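Local coordinates for 11S globulin (Wrightia tinctoria, PDB 5WXU), which probably serves as a hexameric seed storage protein and nutrient reserve, and binds the plant hormone auxin (indole-3-acetic acid), at residues B[46-51]-B[374-380]; B[62-68]-B[82-88]; B[354-360]-B[382-388]. One frame throughout, in Å; residues are numbered along the deposited sequence. Where two conformers were deposited one is given.

Contact 1 of 3, residues B[46-51]-B[374-380]; sequences LQRVNP and TVYDGDV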
loop_
_atom_site.group_PDB
_atom_site.type_symbol
_atom_site.label_atom_id
_atom_site.label_comp_id
_atom_site.label_asym_id
_atom_site.label_seq_id
_atom_site.Cartn_x
_atom_site.Cartn_y
_atom_site.Cartn_z
ATOM N N LEU B 46 -28.312 -13.840 17.602
ATOM C CA LEU B 46 -29.706 -13.487 17.551
ATOM C C LEU B 46 -30.541 -14.706 17.125
ATOM O O LEU B 46 -30.267 -15.410 16.090
ATOM C CB LEU B 46 -29.958 -12.347 16.547
ATOM C CG LEU B 46 -28.974 -11.155 16.615
ATOM C CD1 LEU B 46 -29.298 -10.138 15.517
ATOM C CD2 LEU B 46 -29.039 -10.549 17.988
ATOM N N GLN B 47 -31.591 -14.922 17.893
ATOM C CA GLN B 47 -32.507 -16.051 17.659
ATOM C C GLN B 47 -33.603 -15.610 16.711
ATOM O O GLN B 47 -34.149 -16.425 15.985
ATOM C CB GLN B 47 -33.096 -16.544 18.996
ATOM C CG GLN B 47 -32.042 -17.057 19.985
ATOM C CD GLN B 47 -31.168 -15.951 20.633
ATOM O OE1 GLN B 47 -31.598 -14.793 20.833
ATOM N NE2 GLN B 47 -29.929 -16.312 20.956
ATOM N N ARG B 48 -33.906 -14.309 16.698
ATOM C CA ARG B 48 -34.850 -13.737 15.782
ATOM C C ARG B 48 -34.361 -12.380 15.262
ATOM O O ARG B 48 -33.650 -11.673 15.963
ATOM C CB ARG B 48 -36.241 -13.611 16.445
ATOM C CG ARG B 48 -36.598 -12.288 17.131
ATOM C CD ARG B 48 -38.013 -12.333 17.748
ATOM N NE ARG B 48 -39.034 -12.725 16.769
ATOM C CZ ARG B 48 -40.343 -12.810 17.015
ATOM N NH1 ARG B 48 -40.840 -12.507 18.213
ATOM N NH2 ARG B 48 -41.176 -13.184 16.041
ATOM N N VAL B 49 -34.725 -12.058 14.026
ATOM C CA VAL B 49 -34.592 -10.735 13.469
ATOM C C VAL B 49 -35.971 -10.389 12.886
ATOM O O VAL B 49 -36.804 -11.273 12.698
ATOM C CB VAL B 49 -33.394 -10.646 12.486
ATOM C CG1 VAL B 49 -32.149 -11.263 13.124
ATOM C CG2 VAL B 49 -33.694 -11.296 11.171
ATOM N N ASN B 50 -36.279 -9.121 12.771
ATOM C CA ASN B 50 -37.582 -8.699 12.277
ATOM C C ASN B 50 -37.303 -7.479 11.463
ATOM O O ASN B 50 -36.408 -6.740 11.800
ATOM C CB ASN B 50 -38.562 -8.307 13.425
ATOM C CG ASN B 50 -38.829 -9.450 14.383
ATOM O OD1 ASN B 50 -38.350 -9.445 15.520
ATOM N ND2 ASN B 50 -39.568 -10.453 13.927
ATOM N N PRO B 51 -38.095 -7.233 10.434
ATOM C CA PRO B 51 -38.129 -5.910 9.823
ATOM C C PRO B 51 -38.562 -4.923 10.878
ATOM O O PRO B 51 -39.351 -5.276 11.821
ATOM C CB PRO B 51 -39.194 -6.040 8.709
ATOM C CG PRO B 51 -39.466 -7.484 8.564
ATOM C CD PRO B 51 -39.126 -8.123 9.850
ATOM N N THR B 374 -35.858 -21.265 12.240
ATOM C CA THR B 374 -35.723 -20.034 11.496
ATOM C C THR B 374 -35.661 -18.739 12.339
ATOM O O THR B 374 -36.369 -18.551 13.348
ATOM C CB THR B 374 -36.803 -19.908 10.406
ATOM O OG1 THR B 374 -36.449 -18.861 9.499
ATOM C CG2 THR B 374 -38.129 -19.594 10.914
ATOM N N VAL B 375 -34.837 -17.818 11.866
ATOM C CA VAL B 375 -34.591 -16.599 12.547
ATOM C C VAL B 375 -35.643 -15.561 12.140
ATOM O O VAL B 375 -36.013 -14.698 12.926
ATOM C CB VAL B 375 -33.123 -16.181 12.216
ATOM C CG1 VAL B 375 -32.903 -14.715 12.408
ATOM C CG2 VAL B 375 -32.190 -17.012 13.061
ATOM N N TYR B 376 -36.113 -15.637 10.898
ATOM C CA TYR B 376 -37.235 -14.821 10.421
ATOM C C TYR B 376 -37.793 -15.519 9.199
ATOM O O TYR B 376 -37.040 -16.011 8.338
ATOM C CB TYR B 376 -36.853 -13.368 10.061
ATOM C CG TYR B 376 -38.007 -12.531 9.607
ATOM C CD1 TYR B 376 -39.007 -12.155 10.514
ATOM C CD2 TYR B 376 -38.224 -12.204 8.263
ATOM C CE1 TYR B 376 -40.089 -11.393 10.125
ATOM C CE2 TYR B 376 -39.312 -11.406 7.871
ATOM C CZ TYR B 376 -40.287 -11.048 8.805
ATOM O OH TYR B 376 -41.405 -10.273 8.440
ATOM N N ASP B 377 -39.118 -15.553 9.088
ATOM C CA ASP B 377 -39.718 -16.008 7.826
ATOM C C ASP B 377 -41.019 -15.252 7.697
ATOM O O ASP B 377 -41.976 -15.618 8.395
ATOM C CB ASP B 377 -39.981 -17.526 7.785
ATOM C CG ASP B 377 -40.493 -18.033 6.379
ATOM O OD1 ASP B 377 -40.583 -17.255 5.403
ATOM O OD2 ASP B 377 -40.698 -19.256 6.202
ATOM N N GLY B 378 -41.035 -14.214 6.865
ATOM C CA GLY B 378 -42.201 -13.341 6.697
ATOM C C GLY B 378 -42.039 -12.245 5.681
ATOM O O GLY B 378 -41.060 -12.211 4.923
ATOM N N ASP B 379 -43.011 -11.343 5.642
ATOM C CA ASP B 379 -43.011 -10.246 4.709
ATOM C C ASP B 379 -41.995 -9.177 5.008
ATOM O O ASP B 379 -41.596 -8.993 6.183
ATOM C CB ASP B 379 -44.376 -9.566 4.682
ATOM C CG ASP B 379 -45.492 -10.515 4.208
ATOM O OD1 ASP B 379 -45.218 -11.417 3.364
ATOM O OD2 ASP B 379 -46.643 -10.308 4.664
ATOM N N VAL B 380 -41.561 -8.495 3.946
ATOM C CA VAL B 380 -40.948 -7.214 4.067
ATOM C C VAL B 380 -41.707 -6.310 3.183
ATOM O O VAL B 380 -42.213 -6.729 2.123
ATOM C CB VAL B 380 -39.429 -7.192 3.792
ATOM C CG1 VAL B 380 -38.739 -8.123 4.770
ATOM C CG2 VAL B 380 -39.102 -7.592 2.323
HETATM O O HOH W 1 -38.872 -14.184 13.956
#
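The carbonyl oxygen of V375 is gripped by two donors: V49 N reaches it at 3.1 Å from above the carbonyl plane, with an N-H...O angle of 158°, and a water that also accepts from R48 NE gives it a second hydrogen bond. R48 CA adds a CA-H...O contact to the same oxygen, and Q47 O returns one from V375 CA. Beside this backbone seam the two valines touch through their CG1 methyls, V49 CG1 lying 3.6 Å from V375 CG1; compact beta-branched residues suit a place where the main chains run so close. Further along, Y376 holds its CG anti to the backbone N (chi1 -179°), which carries the ring out to P51. The proline crosses it at about a right angle, setting CD over one face at 3.3 Å from Y376 CZ. V375 and Y376 form a classic beta bulge against V367 of strand 361-368, in the C-terminal cupin domain. The loop before strand 56-60 lies against this part of the C-terminal barrel. Y376 OH donates to D379 O at 2.6 Å, on a lone pair in the carbonyl plane, which pins the ring across the corner at G378. A side chain on that glycine would run into the phenol oxygen. P51 CG, finally, rests 3.9 Å from V380 CG1.

Contact 2 of 3, residues B[62-68]-B[82-88]; sequences AGYSEIW and ATRHVIE. With PO4 (phosphate ion), chain N.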
loop_
_atom_site.group_PDB
_atom_site.type_symbol
_atom_site.label_atom_id
_atom_site.label_comp_id
_atom_site.label_asym_id
_atom_site.label_seq_id
_atom_site.Cartn_x
_atom_site.Cartn_y
_atom_site.Cartn_z
ATOM N N ALA B 62 -39.230 22.631 9.103
ATOM C CA ALA B 62 -39.231 22.336 7.706
ATOM C C ALA B 62 -38.992 20.855 7.367
ATOM O O ALA B 62 -38.531 20.525 6.263
ATOM C CB ALA B 62 -38.255 23.220 6.991
ATOM N N GLY B 63 -39.389 20.000 8.262
ATOM C CA GLY B 63 -39.339 18.579 8.034
ATOM C C GLY B 63 -39.340 17.858 9.338
ATOM O O GLY B 63 -39.665 18.460 10.352
ATOM N N TYR B 64 -38.953 16.591 9.311
ATOM C CA TYR B 64 -38.870 15.756 10.459
ATOM C C TYR B 64 -37.844 14.640 10.298
ATOM O O TYR B 64 -37.420 14.341 9.173
ATOM C CB TYR B 64 -40.201 15.106 10.811
ATOM C CG TYR B 64 -40.850 14.288 9.725
ATOM C CD1 TYR B 64 -41.752 14.851 8.830
ATOM C CD2 TYR B 64 -40.600 12.916 9.654
ATOM C CE1 TYR B 64 -42.347 14.061 7.818
ATOM C CE2 TYR B 64 -41.199 12.140 8.707
ATOM C CZ TYR B 64 -42.079 12.712 7.802
ATOM O OH TYR B 64 -42.666 11.892 6.872
ATOM N N SER B 65 -37.442 14.088 11.434
ATOM C CA SER B 65 -36.470 12.988 11.466
ATOM C C SER B 65 -36.994 11.806 12.182
ATOM O O SER B 65 -37.331 11.912 13.340
ATOM C CB SER B 65 -35.175 13.474 12.134
ATOM O OG SER B 65 -34.660 14.627 11.463
ATOM N N GLU B 66 -36.966 10.629 11.566
ATOM C CA GLU B 66 -37.441 9.401 12.191
ATOM C C GLU B 66 -36.259 8.548 12.492
ATOM O O GLU B 66 -35.407 8.340 11.580
ATOM C CB GLU B 66 -38.391 8.639 11.265
ATOM C CG GLU B 66 -39.556 9.487 10.771
ATOM C CD GLU B 66 -40.543 8.605 9.973
ATOM O OE1 GLU B 66 -40.338 8.374 8.783
ATOM O OE2 GLU B 66 -41.516 8.134 10.549
ATOM N N ILE B 67 -36.185 8.076 13.727
ATOM C CA ILE B 67 -35.053 7.321 14.243
ATOM C C ILE B 67 -35.435 5.909 14.569
ATOM O O ILE B 67 -36.427 5.674 15.293
ATOM C CB ILE B 67 -34.464 8.021 15.463
ATOM C CG1 ILE B 67 -34.083 9.434 15.090
ATOM C CG2 ILE B 67 -33.302 7.211 16.036
ATOM C CD1 ILE B 67 -33.747 10.247 16.319
ATOM N N TRP B 68 -34.654 4.925 14.068
ATOM C CA TRP B 68 -34.855 3.519 14.467
ATOM C C TRP B 68 -34.250 3.369 15.823
ATOM O O TRP B 68 -33.250 4.057 16.183
ATOM C CB TRP B 68 -34.208 2.527 13.485
ATOM C CG TRP B 68 -35.028 2.214 12.234
ATOM C CD1 TRP B 68 -35.706 1.103 12.078
ATOM C CD2 TRP B 68 -35.287 3.028 11.052
ATOM N NE1 TRP B 68 -36.371 1.109 10.899
ATOM C CE2 TRP B 68 -36.131 2.273 10.229
ATOM C CE3 TRP B 68 -34.853 4.300 10.592
ATOM C CZ2 TRP B 68 -36.591 2.722 8.997
ATOM C CZ3 TRP B 68 -35.284 4.731 9.344
ATOM C CH2 TRP B 68 -36.143 3.942 8.552
ATOM N N ALA B 82 -29.779 4.133 12.242
ATOM C CA ALA B 82 -30.524 4.414 11.059
ATOM C C ALA B 82 -31.536 5.548 11.319
ATOM O O ALA B 82 -32.222 5.593 12.368
ATOM C CB ALA B 82 -31.215 3.157 10.573
ATOM N N THR B 83 -31.525 6.510 10.422
ATOM C CA THR B 83 -32.400 7.680 10.459
ATOM C C THR B 83 -33.013 7.961 9.119
ATOM O O THR B 83 -32.365 7.840 8.081
ATOM C CB THR B 83 -31.632 8.932 10.857
ATOM O OG1 THR B 83 -30.833 8.653 11.998
ATOM C CG2 THR B 83 -32.581 10.110 11.225
ATOM N N ARG B 84 -34.289 8.383 9.130
ATOM C CA ARG B 84 -34.984 8.811 7.878
ATOM C C ARG B 84 -35.286 10.288 8.019
ATOM O O ARG B 84 -36.166 10.676 8.832
ATOM C CB ARG B 84 -36.237 7.981 7.578
ATOM C CG ARG B 84 -36.950 8.373 6.318
ATOM C CD ARG B 84 -37.906 7.282 5.837
ATOM N NE ARG B 84 -38.983 7.018 6.781
ATOM C CZ ARG B 84 -39.616 5.858 7.006
ATOM N NH1 ARG B 84 -39.266 4.677 6.430
ATOM N NH2 ARG B 84 -40.670 5.866 7.876
ATOM N N HIS B 85 -34.587 11.118 7.253
ATOM C CA HIS B 85 -34.917 12.539 7.297
ATOM C C HIS B 85 -35.855 12.877 6.171
ATOM O O HIS B 85 -35.695 12.405 5.073
ATOM C CB HIS B 85 -33.677 13.415 7.188
ATOM C CG HIS B 85 -32.711 13.280 8.302
ATOM N ND1 HIS B 85 -32.943 13.726 9.602
ATOM C CD2 HIS B 85 -31.442 12.752 8.311
ATOM C CE1 HIS B 85 -31.866 13.492 10.342
ATOM N NE2 HIS B 85 -30.943 12.895 9.582
ATOM N N VAL B 86 -36.849 13.750 6.456
ATOM C CA VAL B 86 -37.814 14.105 5.474
ATOM C C VAL B 86 -37.790 15.611 5.468
ATOM O O VAL B 86 -38.071 16.213 6.498
ATOM C CB VAL B 86 -39.198 13.514 5.786
ATOM C CG1 VAL B 86 -40.216 14.074 4.790
ATOM C CG2 VAL B 86 -39.146 11.990 5.692
ATOM N N ILE B 87 -37.331 16.214 4.380
ATOM C CA ILE B 87 -37.084 17.636 4.313
ATOM C C ILE B 87 -38.138 18.218 3.375
ATOM O O ILE B 87 -38.128 17.925 2.215
ATOM C CB ILE B 87 -35.673 17.955 3.779
ATOM C CG1 ILE B 87 -34.559 17.291 4.667
ATOM C CG2 ILE B 87 -35.380 19.437 3.708
ATOM C CD1 ILE B 87 -33.203 17.246 3.990
ATOM N N GLU B 88 -38.953 19.126 3.882
ATOM C CA GLU B 88 -39.936 19.827 3.044
ATOM C C GLU B 88 -39.363 20.645 1.954
ATOM O O GLU B 88 -38.203 21.030 1.970
ATOM C CB GLU B 88 -40.809 20.740 3.916
ATOM C CG GLU B 88 -41.692 19.946 4.843
ATOM C CD GLU B 88 -42.428 20.823 5.876
ATOM O OE1 GLU B 88 -42.619 22.057 5.640
ATOM O OE2 GLU B 88 -42.802 20.279 6.954
HETATM P P PO4 N . -26.955 13.765 10.611
HETATM O O1 PO4 N . -26.306 14.706 11.746
HETATM O O2 PO4 N . -26.842 14.110 9.135
HETATM O O3 PO4 N . -26.096 12.497 10.533
HETATM O O4 PO4 N . -28.298 13.120 10.955
HETATM O O HOH W 2 -30.737 4.384 15.109
#
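R84 and E66 face each other as a hydrogen-bonded pair of two antiparallel strands, 63-67 and 80-87, neighbours in a sheet of the N-terminal cupin beta-barrel. CB of R84 lies 3.8 Å from W68 CZ3, so the aliphatic root of the arginine packs against the CZ3 corner of the indole. CG and CD then run outward past E66 OE1, and the bend at chi3 (63°) turns the head side-on to the glutamate. There NE and NH2 both donate to E66 OE1, at 2.8 and 2.7 Å respectively, a salt bridge in which one carboxylate oxygen, close to the guanidinium plane, accepts two hydrogen bonds. At the tip NH1 passes W68 CH2, which lies over a face of the guanidinium, and reaches on into the C-terminal domain. A leucine in its place would probably leave E66 OE1 without its charged mate and strip Y357 OH and G383 O of a donor that helps tie the two domains together. On the same face of the sheet the Y64 ring lies flat on V86, whose CB sits 3.7 Å from the ring centroid in a CH-pi contact; R57 adds a cation-pi partner. The valine's CG1 lies near Y64 CE1 and its CG2 near CE2, a spread that suits a flat aromatic face. G63 suits its place because a CB there would clash with V86 O. The other face bears S65 and H85. S65 OG and H85 ND1 share a hydrogen bond of 2.7 Å in the imidazole plane. A phosphate, probably from the crystallisation liquor, is bound by S96, N98, H168 and R199; at the far edge of the ring H85 NE2 donates to its O4 at 3.0 Å.

Contact 3 of 3, residues B[354-360]-B[382-388]; sequences SISYVTR and QGQLFII
I388 N and S354 O, 2.9 Å apart, belong to the ladder of backbone hydrogen bonds that joins antiparallel strands 354-359 and 385-388. S356 N makes its straightest rung, to F386 O at 177°. Beyond the strand the pairing persists at the turn: V358 N bonds to Q384 O, and G383 N to V358 O, with glycine serving at positive phi, where a side chain would be jammed against the preceding carbonyl. A water held by S356 OG donates to F386 O and, in one of two conformers of S354, reaches S354 OG; a small hydroxyl suits S356. Among aromatic contacts, F386 sets CG between its backbone N and carbonyl carbon (chi1 58°), swinging the ring over S356, whose CB stands 3.6 Å from the ring centroid in a CH-pi contact. V358 CG2 meets the ring edge in its plane, 3.9 Å from F386 CE2. Apolar packing fills the opposite face, where I355 CG2 lies 3.8 Å from L385 CD1 and 3.9 Å from I387 CD1. Within the C-terminal cupin barrel, strand 354-359 is flanked by 402-409 on its other side. S356 OG hydrogen-bonds T407 OG1, while I355 packs on I80 and L385 on A82, both of N-terminal strand 80-87.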
loop_
_atom_site.group_PDB
_atom_site.type_symbol
_atom_site.label_atom_id
_atom_site.label_comp_id
_atom_site.label_asym_id
_atom_site.label_seq_id
_atom_site.Cartn_x
_atom_site.Cartn_y
_atom_site.Cartn_z
ATOM N N SER B 354 -25.460 -6.845 6.650
ATOM C CA SER B 354 -26.249 -6.117 5.653
ATOM C C SER B 354 -27.411 -5.425 6.339
ATOM O O SER B 354 -28.079 -5.995 7.206
ATOM C CB SER B 354 -26.733 -6.988 4.463
ATOM O OG SER B 354 -27.573 -8.027 4.910
ATOM N N ILE B 355 -27.594 -4.170 5.970
ATOM C CA ILE B 355 -28.704 -3.353 6.460
ATOM C C ILE B 355 -29.505 -2.920 5.215
ATOM O O ILE B 355 -29.046 -2.089 4.390
ATOM C CB ILE B 355 -28.180 -2.116 7.201
ATOM C CG1 ILE B 355 -27.251 -2.503 8.329
ATOM C CG2 ILE B 355 -29.318 -1.242 7.683
ATOM C CD1 ILE B 355 -25.780 -2.581 7.975
ATOM N N SER B 356 -30.727 -3.463 5.082
ATOM C CA SER B 356 -31.586 -3.232 3.882
ATOM C C SER B 356 -32.779 -2.349 4.171
ATOM O O SER B 356 -33.331 -2.423 5.241
ATOM C CB SER B 356 -32.105 -4.513 3.331
ATOM O OG SER B 356 -31.056 -5.374 2.865
ATOM N N TYR B 357 -33.078 -1.462 3.228
ATOM C CA TYR B 357 -34.277 -0.611 3.315
ATOM C C TYR B 357 -35.125 -0.868 2.108
ATOM O O TYR B 357 -34.647 -0.806 1.016
ATOM C CB TYR B 357 -33.832 0.826 3.310
ATOM C CG TYR B 357 -34.969 1.787 3.483
ATOM C CD1 TYR B 357 -35.626 1.876 4.708
ATOM C CD2 TYR B 357 -35.393 2.574 2.446
ATOM C CE1 TYR B 357 -36.737 2.705 4.844
ATOM C CE2 TYR B 357 -36.434 3.471 2.599
ATOM C CZ TYR B 357 -37.098 3.531 3.826
ATOM O OH TYR B 357 -38.206 4.380 3.950
ATOM N N VAL B 358 -36.412 -1.142 2.293
ATOM C CA VAL B 358 -37.293 -1.429 1.183
ATOM C C VAL B 358 -37.919 -0.133 0.671
ATOM O O VAL B 358 -38.686 0.522 1.391
ATOM C CB VAL B 358 -38.403 -2.378 1.625
ATOM C CG1 VAL B 358 -39.238 -2.818 0.425
ATOM C CG2 VAL B 358 -37.878 -3.600 2.306
ATOM N N THR B 359 -37.579 0.255 -0.530
ATOM C CA THR B 359 -38.061 1.473 -1.103
ATOM C C THR B 359 -39.321 1.300 -1.891
ATOM O O THR B 359 -40.042 2.308 -2.054
ATOM C CB THR B 359 -37.025 2.154 -1.976
ATOM O OG1 THR B 359 -36.395 1.177 -2.804
ATOM C CG2 THR B 359 -35.977 2.776 -1.050
ATOM N N ARG B 360 -39.582 0.091 -2.372
ATOM C CA ARG B 360 -40.736 -0.155 -3.274
ATOM C C ARG B 360 -41.160 -1.554 -3.124
ATOM O O ARG B 360 -40.340 -2.491 -3.063
ATOM C CB ARG B 360 -40.423 0.071 -4.744
ATOM C CG ARG B 360 -40.122 1.472 -5.168
ATOM C CD ARG B 360 -40.196 1.667 -6.689
ATOM N NE ARG B 360 -38.878 1.962 -7.280
ATOM C CZ ARG B 360 -38.547 1.820 -8.579
ATOM N NH1 ARG B 360 -39.442 1.386 -9.485
ATOM N NH2 ARG B 360 -37.294 2.116 -8.978
ATOM N N GLN B 382 -42.435 -1.860 1.964
ATOM C CA GLN B 382 -41.939 -0.492 1.801
ATOM C C GLN B 382 -41.890 0.234 3.148
ATOM O O GLN B 382 -42.792 0.168 4.000
ATOM C CB GLN B 382 -42.766 0.298 0.805
ATOM C CG GLN B 382 -42.276 1.714 0.549
ATOM C CD GLN B 382 -43.239 2.493 -0.313
ATOM O OE1 GLN B 382 -43.579 2.076 -1.414
ATOM N NE2 GLN B 382 -43.699 3.626 0.197
ATOM N N GLY B 383 -40.772 0.913 3.343
ATOM C CA GLY B 383 -40.508 1.666 4.555
ATOM C C GLY B 383 -39.868 0.903 5.674
ATOM O O GLY B 383 -39.499 1.511 6.660
ATOM N N GLN B 384 -39.698 -0.408 5.556
ATOM C CA GLN B 384 -39.078 -1.201 6.550
ATOM C C GLN B 384 -37.550 -1.313 6.304
ATOM O O GLN B 384 -37.120 -1.378 5.158
ATOM C CB GLN B 384 -39.687 -2.591 6.671
ATOM C CG GLN B 384 -41.187 -2.574 7.059
ATOM C CD GLN B 384 -41.763 -3.969 7.167
ATOM O OE1 GLN B 384 -41.465 -4.806 6.352
ATOM N NE2 GLN B 384 -42.508 -4.247 8.246
ATOM N N LEU B 385 -36.828 -1.396 7.422
ATOM C CA LEU B 385 -35.425 -1.755 7.495
ATOM C C LEU B 385 -35.257 -3.190 7.974
ATOM O O LEU B 385 -35.963 -3.624 8.891
ATOM C CB LEU B 385 -34.752 -0.825 8.504
ATOM C CG LEU B 385 -33.223 -0.646 8.482
ATOM C CD1 LEU B 385 -32.833 0.265 7.313
ATOM C CD2 LEU B 385 -32.679 -0.104 9.810
ATOM N N PHE B 386 -34.272 -3.920 7.450
ATOM C CA PHE B 386 -33.934 -5.275 7.985
ATOM C C PHE B 386 -32.445 -5.538 7.977
ATOM O O PHE B 386 -31.720 -5.078 7.022
ATOM C CB PHE B 386 -34.718 -6.471 7.358
ATOM C CG PHE B 386 -34.605 -6.649 5.885
ATOM C CD1 PHE B 386 -33.645 -7.500 5.357
ATOM C CD2 PHE B 386 -35.487 -6.051 5.003
ATOM C CE1 PHE B 386 -33.531 -7.724 4.009
ATOM C CE2 PHE B 386 -35.360 -6.242 3.645
ATOM C CZ PHE B 386 -34.400 -7.131 3.139
ATOM N N ILE B 387 -31.998 -6.155 9.067
ATOM C CA ILE B 387 -30.574 -6.420 9.311
ATOM C C ILE B 387 -30.345 -7.916 9.170
ATOM O O ILE B 387 -31.056 -8.688 9.755
ATOM C CB ILE B 387 -30.125 -5.924 10.711
ATOM C CG1 ILE B 387 -29.964 -4.412 10.778
ATOM C CG2 ILE B 387 -28.735 -6.438 11.043
ATOM C CD1 ILE B 387 -31.022 -3.617 10.224
ATOM N N ILE B 388 -29.392 -8.319 8.335
ATOM C CA ILE B 388 -28.932 -9.672 8.220
ATOM C C ILE B 388 -27.458 -9.711 8.672
ATOM O O ILE B 388 -26.596 -9.219 7.919
ATOM C CB ILE B 388 -29.073 -10.257 6.839
ATOM C CG1 ILE B 388 -30.539 -10.242 6.423
ATOM C CG2 ILE B 388 -28.656 -11.702 6.867
ATOM C CD1 ILE B 388 -30.756 -10.283 4.985
HETATM O O HOH W 3 -30.068 -6.841 5.041
#

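Contacts 2 and 3 belong to the two cupin halves and meet directly, although their centres are 16 Å apart: R84 NH1 lies 2.7 Å from Y357 OH and 3.2 Å from G383 O, probable hydrogen bonds, and W68 NE1 packs 3.5 Å from L385 CB. Contact 1 adds a second tie between the halves, bringing the loop that precedes strand 56-60 onto the C-terminal barrel. Its centre is 12 Å from that of contact 3, and V380 CG1 touches F386 CD2 at 3.9 Å. Contacts 1 and 2 do not touch, their nearest atoms being about 6 Å apart. All three lie away from the auxin site at G119, C120 and P121 and from R427, another auxin-binding residue.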